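Local coordinates for protein alanine racemase 1 (Caldanaerobacter subterraneus subsp. tengcongensis MB4, PDB 4Y2W) that is a two-subunit member of the alanine racemase family, each chain joining an N-terminal alpha/beta barrel to a C-terminal domain rich in beta strands, at residues I35-K40 and E58-F63; K277-T282 and I321-V326. The protein carries 1 engineered substitution. One frame throughout, in Å; residues are numbered along the deposited sequence.

Interaction 1 comes first along the chain and is complete before interaction 2 begins. It joins neighbouring parallel strands, 34-38 and 62-65, of the closed eight-stranded barrel in the N-terminal domain. Interaction 2 pairs the antiparallel strands 278-283 and 319-322 of the mixed sheet in the C-terminal domain. The two share no strand or sheet; their centres are 44 Å apart, on opposite sides of the chain's centre, with nearest atoms about 29 Å apart. Each nevertheless reaches the second subunit through one residue: K40 of interaction 1 forms a salt bridge with its D317, and T282 of interaction 2 bonds to the backbone of its R138. Both domains thus contribute to the dimer interface.

Interaction 1 of 2, residues I35-K40 and E58-F63; sequences IMAVIK and EGVDYF. With ALA (alanine), chain F.
The ring of F63 meets the carbonyl of A37 at its edge, with A37 O in the ring plane and 3.5 Å from F63 CD1. From one side of the ring I39 sends its terminal methyl in at a slant, I39 CD1 lying 3.5 Å from F63 CD1, while the methyl of A37 lies on the opposite side and touches both CD1 and CE1. I39 gains this reach because its CG1 sits between the backbone N and the carbonyl carbon (chi1 57°) and the chain then extends. On the other surface of the sheet, M36 runs beside Y62, pointing the same way, until a bend at chi3 (-81°) turns its methyl onto the phenol ring; M36 CE approaches Y62 CD1 obliquely at 3.5 Å. The third flat group, the D61 carboxylate, receives the backbone N-H of I35 on the anti lone pair of OD2 (I35 N to D61 OD2 2.9 Å, 159°), extending the strand pairing beyond its end.

Between these side chains the backbones run parallel. I35 O accepts from Y62 N at 3.2 Å and more weakly from D61 N, and V60 CG2 rests against the same oxygen at 3.4 Å. Y62 O in turn takes A37 N at 3.0 Å, the donor standing above the carbonyl plane.

This is the join between the first two strands of a TIM barrel, linked by helices 40-45 and 48-58. Just past strand 34-38, K40 reaches the alanine pocket. A37, I39 and F63 pack outward against helix 48-58, at L55, V51 and A52. M36 and Y62 face the interior, touching M222 of strand 222-224, and the Y62 hydroxyl bonds with T103 and E163 of strands 103-106 and 160-166.

Interaction 2 of 2, residues K277-T282 and I321-V326; sequences KSVIAT and IDVTDV
A281 and I321 form an antiparallel hydrogen-bonded pair at the buried end of this contact. A281 N lies 3.0 Å from I321 O, and I321 N returns a nearly straight bond to A281 O at 2.9 Å (165°). Beside these bonds the methyl of A281 touches two neighbouring branches, I321 CG1 and V323 CG1, each 3.9 Å from A281 CB. V323 also crosses V279 at about a right angle. With CG1 anti to the carbonyl carbon (chi1 -60°), V323 CG2 falls between the backbone N and the carbonyl carbon, 3.5 Å from V279 CG1, while V323 N points almost straight down the carbonyl of V279.

Toward the other end, side-chain oxygens take over from the backbone ladder. V279 N donates to T324 OG1 at 3.0 Å, so a threonine hydroxyl occupies the place of a strand carbonyl. T324 is itself positioned by D322, whose OD1 accepts T324 N at 2.9 Å. Though partly exposed, T324 still packs on S278 and V279. The loose, solvent side is formed by K277 and D325, both exposed: the K277 side chain leads away from the contact, and the D325 carboxylate forms a salt bridge with R276.

Strand 248-260 flanks strand 278-283 on its far edge, and strand 306-311 does the same for strand 319-322, so the pair is internal to the mixed sheet of the C-terminal domain. The arrangement is an antiparallel strand pair finished by an Asx turn at D322 that leads directly into a type I turn from V323 to V326.

Interaction 1 of 2, residues I35-K40 and E58-F63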
loop_
_atom_site.group_PDB
_atom_site.type_symbol
_atom_site.label_atom_id
_atom_site.label_comp_id
_atom_site.label_asym_id
_atom_site.label_seq_id
_atom_site.Cartn_x
_atom_site.Cartn_y
_atom_site.Cartn_z
ATOM N N ILE A 35 28.434 -8.204 1.031
ATOM C CA ILE A 35 27.183 -7.700 0.467
ATOM C C ILE A 35 26.057 -7.700 1.500
ATOM O O ILE A 35 25.780 -8.720 2.133
ATOM C CB ILE A 35 26.772 -8.511 -0.779
ATOM C CG1 ILE A 35 27.782 -8.245 -1.903
ATOM C CG2 ILE A 35 25.358 -8.145 -1.219
ATOM C CD1 ILE A 35 27.548 -9.025 -3.177
ATOM N N MET A 36 25.427 -6.538 1.660
ATOM C CA MET A 36 24.248 -6.387 2.502
ATOM C C MET A 36 23.034 -6.196 1.608
ATOM O O MET A 36 22.867 -5.136 1.004
ATOM C CB MET A 36 24.396 -5.174 3.421
ATOM C CG MET A 36 23.105 -4.752 4.107
ATOM S SD MET A 36 23.304 -3.301 5.145
ATOM C CE MET A 36 23.995 -4.052 6.613
ATOM N N ALA A 37 22.182 -7.212 1.529
ATOM C CA ALA A 37 20.950 -7.111 0.745
ATOM C C ALA A 37 19.940 -6.208 1.461
ATOM O O ALA A 37 19.439 -6.552 2.531
ATOM C CB ALA A 37 20.358 -8.491 0.502
ATOM N N VAL A 38 19.667 -5.044 0.879
ATOM C CA VAL A 38 18.608 -4.177 1.380
ATOM C C VAL A 38 17.291 -4.794 0.925
ATOM O O VAL A 38 17.052 -4.937 -0.272
ATOM C CB VAL A 38 18.736 -2.736 0.844
ATOM C CG1 VAL A 38 17.575 -1.872 1.321
ATOM C CG2 VAL A 38 20.068 -2.129 1.270
ATOM N N ILE A 39 16.461 -5.189 1.884
ATOM C CA ILE A 39 15.163 -5.787 1.583
ATOM C C ILE A 39 14.073 -5.106 2.409
ATOM O O ILE A 39 13.102 -5.742 2.833
ATOM C CB ILE A 39 15.166 -7.320 1.808
ATOM C CG1 ILE A 39 15.575 -7.674 3.244
ATOM C CG2 ILE A 39 16.110 -7.991 0.823
ATOM C CD1 ILE A 39 15.413 -9.140 3.585
ATOM N N LYS A 40 14.237 -3.801 2.615
ATOM C CA LYS A 40 13.255 -3.000 3.340
ATOM C C LYS A 40 11.966 -2.849 2.544
ATOM O O LYS A 40 11.906 -3.201 1.366
ATOM C CB LYS A 40 13.830 -1.625 3.701
ATOM C CG LYS A 40 14.216 -0.729 2.528
ATOM C CD LYS A 40 15.338 0.213 2.945
ATOM C CE LYS A 40 15.654 1.254 1.888
ATOM N NZ LYS A 40 14.720 2.404 1.995
ATOM N N GLU A 58 21.739 -18.354 -0.545
ATOM C CA GLU A 58 22.721 -17.906 -1.533
ATOM C C GLU A 58 24.022 -17.395 -0.900
ATOM O O GLU A 58 25.011 -17.193 -1.601
ATOM C CB GLU A 58 22.109 -16.820 -2.429
ATOM C CG GLU A 58 22.685 -16.768 -3.835
ATOM C CD GLU A 58 22.364 -18.005 -4.660
ATOM O OE1 GLU A 58 23.193 -18.371 -5.524
ATOM O OE2 GLU A 58 21.289 -18.612 -4.453
ATOM N N GLY A 59 24.010 -17.169 0.413
ATOM C CA GLY A 59 25.223 -16.849 1.166
ATOM C C GLY A 59 25.472 -15.364 1.357
ATOM O O GLY A 59 26.620 -14.926 1.385
ATOM N N VAL A 60 24.401 -14.589 1.502
ATOM C CA VAL A 60 24.514 -13.145 1.716
ATOM C C VAL A 60 25.137 -12.849 3.085
ATOM O O VAL A 60 24.940 -13.603 4.038
ATOM C CB VAL A 60 23.136 -12.456 1.580
ATOM C CG1 VAL A 60 22.230 -12.777 2.766
ATOM C CG2 VAL A 60 23.300 -10.953 1.406
ATOM N N ASP A 61 25.889 -11.754 3.173
ATOM C CA ASP A 61 26.657 -11.427 4.384
ATOM C C ASP A 61 25.851 -10.666 5.438
ATOM O O ASP A 61 26.084 -10.829 6.636
ATOM C CB ASP A 61 27.910 -10.623 4.018
ATOM C CG ASP A 61 28.843 -11.386 3.100
ATOM O OD1 ASP A 61 29.200 -12.531 3.441
ATOM O OD2 ASP A 61 29.218 -10.846 2.040
ATOM N N TYR A 62 24.921 -9.828 4.990
ATOM C CA TYR A 62 24.101 -9.017 5.891
ATOM C C TYR A 62 22.748 -8.735 5.239
ATOM O O TYR A 62 22.587 -8.896 4.027
ATOM C CB TYR A 62 24.810 -7.689 6.180
ATOM C CG TYR A 62 25.019 -7.371 7.647
ATOM C CD1 TYR A 62 23.955 -6.995 8.463
ATOM C CD2 TYR A 62 26.291 -7.424 8.215
ATOM C CE1 TYR A 62 24.152 -6.695 9.803
ATOM C CE2 TYR A 62 26.495 -7.126 9.554
ATOM C CZ TYR A 62 25.424 -6.763 10.342
ATOM O OH TYR A 62 25.620 -6.462 11.667
ATOM N N PHE A 63 21.779 -8.321 6.050
ATOM C CA PHE A 63 20.526 -7.766 5.542
ATOM C C PHE A 63 20.332 -6.347 6.055
ATOM O O PHE A 63 20.685 -6.034 7.190
ATOM C CB PHE A 63 19.329 -8.622 5.961
ATOM C CG PHE A 63 19.133 -9.847 5.121
ATOM C CD1 PHE A 63 18.864 -9.735 3.767
ATOM C CD2 PHE A 63 19.199 -11.111 5.685
ATOM C CE1 PHE A 63 18.676 -10.863 2.986
ATOM C CE2 PHE A 63 19.010 -12.245 4.913
ATOM C CZ PHE A 63 18.748 -12.120 3.561
HETATM N N ALA F . 15.932 3.239 -2.165
HETATM C CA ALA F . 16.408 3.961 -0.942
HETATM C C ALA F . 15.595 5.232 -0.658
HETATM O O ALA F . 15.527 5.691 0.484
HETATM C CB ALA F . 17.888 4.295 -1.068
HETATM O OXT ALA F . 14.992 5.842 -1.547
#

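Interaction 2 of 2, residues K277-T282 and I321-V326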
loop_
_atom_site.group_PDB
_atom_site.type_symbol
_atom_site.label_atom_id
_atom_site.label_comp_id
_atom_site.label_asym_id
_atom_site.label_seq_id
_atom_site.Cartn_x
_atom_site.Cartn_y
_atom_site.Cartn_z
ATOM N N LYS A 277 -17.643 0.236 -32.393
ATOM C CA LYS A 277 -17.995 -1.047 -31.801
ATOM C C LYS A 277 -16.773 -1.595 -31.078
ATOM O O LYS A 277 -15.680 -1.636 -31.650
ATOM C CB LYS A 277 -18.455 -2.055 -32.861
ATOM C CG LYS A 277 -19.900 -2.503 -32.715
ATOM C CD LYS A 277 -20.079 -3.961 -33.121
ATOM C CE LYS A 277 -21.389 -4.529 -32.596
ATOM N NZ LYS A 277 -21.434 -4.616 -31.107
ATOM N N SER A 278 -16.954 -2.012 -29.827
ATOM C CA SER A 278 -15.828 -2.393 -28.989
ATOM C C SER A 278 -16.137 -3.599 -28.120
ATOM O O SER A 278 -17.299 -3.872 -27.811
ATOM C CB SER A 278 -15.427 -1.220 -28.090
ATOM O OG SER A 278 -15.206 -0.036 -28.838
ATOM N N VAL A 279 -15.075 -4.313 -27.746
ATOM C CA VAL A 279 -15.127 -5.346 -26.717
ATOM C C VAL A 279 -14.396 -4.823 -25.483
ATOM O O VAL A 279 -13.188 -4.594 -25.522
ATOM C CB VAL A 279 -14.463 -6.660 -27.183
ATOM C CG1 VAL A 279 -14.589 -7.736 -26.112
ATOM C CG2 VAL A 279 -15.085 -7.140 -28.488
ATOM N N ILE A 280 -15.135 -4.631 -24.393
ATOM C CA ILE A 280 -14.574 -4.130 -23.139
ATOM C C ILE A 280 -14.414 -5.265 -22.139
ATOM O O ILE A 280 -15.360 -6.007 -21.871
ATOM C CB ILE A 280 -15.483 -3.053 -22.508
ATOM C CG1 ILE A 280 -15.782 -1.943 -23.521
ATOM C CG2 ILE A 280 -14.855 -2.483 -21.241
ATOM C CD1 ILE A 280 -14.551 -1.326 -24.152
ATOM N N ALA A 281 -13.216 -5.399 -21.588
ATOM C CA ALA A 281 -12.989 -6.347 -20.510
ATOM C C ALA A 281 -12.874 -5.596 -19.188
ATOM O O ALA A 281 -12.386 -4.465 -19.145
ATOM C CB ALA A 281 -11.740 -7.171 -20.772
ATOM N N THR A 282 -13.340 -6.228 -18.119
ATOM C CA THR A 282 -13.178 -5.700 -16.774
ATOM C C THR A 282 -12.183 -6.599 -16.042
ATOM O O THR A 282 -12.225 -7.827 -16.177
ATOM C CB THR A 282 -14.519 -5.676 -16.018
ATOM O OG1 THR A 282 -15.526 -5.080 -16.843
ATOM C CG2 THR A 282 -14.396 -4.888 -14.731
ATOM N N ILE A 321 -10.591 -2.228 -19.729
ATOM C CA ILE A 321 -9.615 -2.149 -20.810
ATOM C C ILE A 321 -10.282 -2.441 -22.152
ATOM O O ILE A 321 -11.202 -3.253 -22.230
ATOM C CB ILE A 321 -8.433 -3.125 -20.594
ATOM C CG1 ILE A 321 -8.929 -4.503 -20.139
ATOM C CG2 ILE A 321 -7.462 -2.559 -19.571
ATOM C CD1 ILE A 321 -7.894 -5.606 -20.264
ATOM N N ASP A 322 -9.815 -1.769 -23.202
ATOM C CA ASP A 322 -10.325 -1.984 -24.553
ATOM C C ASP A 322 -9.574 -3.143 -25.189
ATOM O O ASP A 322 -8.382 -3.036 -25.469
ATOM C CB ASP A 322 -10.161 -0.718 -25.406
ATOM C CG ASP A 322 -10.890 -0.811 -26.737
ATOM O OD1 ASP A 322 -11.107 -1.940 -27.224
ATOM O OD2 ASP A 322 -11.249 0.243 -27.298
ATOM N N VAL A 323 -10.280 -4.246 -25.422
ATOM C CA VAL A 323 -9.664 -5.449 -25.984
ATOM C C VAL A 323 -10.177 -5.742 -27.395
ATOM O O VAL A 323 -10.108 -6.879 -27.869
ATOM C CB VAL A 323 -9.877 -6.669 -25.057
ATOM C CG1 VAL A 323 -9.247 -6.412 -23.696
ATOM C CG2 VAL A 323 -11.354 -7.001 -24.901
ATOM N N THR A 324 -10.668 -4.706 -28.071
ATOM C CA THR A 324 -11.270 -4.848 -29.394
ATOM C C THR A 324 -10.297 -5.372 -30.452
ATOM O O THR A 324 -10.695 -6.109 -31.349
ATOM C CB THR A 324 -11.827 -3.499 -29.876
ATOM O OG1 THR A 324 -12.669 -2.944 -28.857
ATOM C CG2 THR A 324 -12.620 -3.665 -31.171
ATOM N N ASP A 325 -9.027 -4.995 -30.338
ATOM C CA ASP A 325 -8.017 -5.366 -31.329
ATOM C C ASP A 325 -7.391 -6.736 -31.076
ATOM O O ASP A 325 -6.647 -7.235 -31.917
ATOM C CB ASP A 325 -6.908 -4.314 -31.376
ATOM C CG ASP A 325 -7.440 -2.916 -31.601
ATOM O OD1 ASP A 325 -8.466 -2.771 -32.301
ATOM O OD2 ASP A 325 -6.827 -1.964 -31.071
ATOM N N VAL A 326 -7.679 -7.337 -29.924
ATOM C CA VAL A 326 -7.099 -8.628 -29.566
ATOM C C VAL A 326 -8.083 -9.755 -29.878
ATOM O O VAL A 326 -9.220 -9.741 -29.401
ATOM C CB VAL A 326 -6.716 -8.673 -28.076
ATOM C CG1 VAL A 326 -6.042 -9.997 -27.736
ATOM C CG2 VAL A 326 -5.807 -7.502 -27.730
#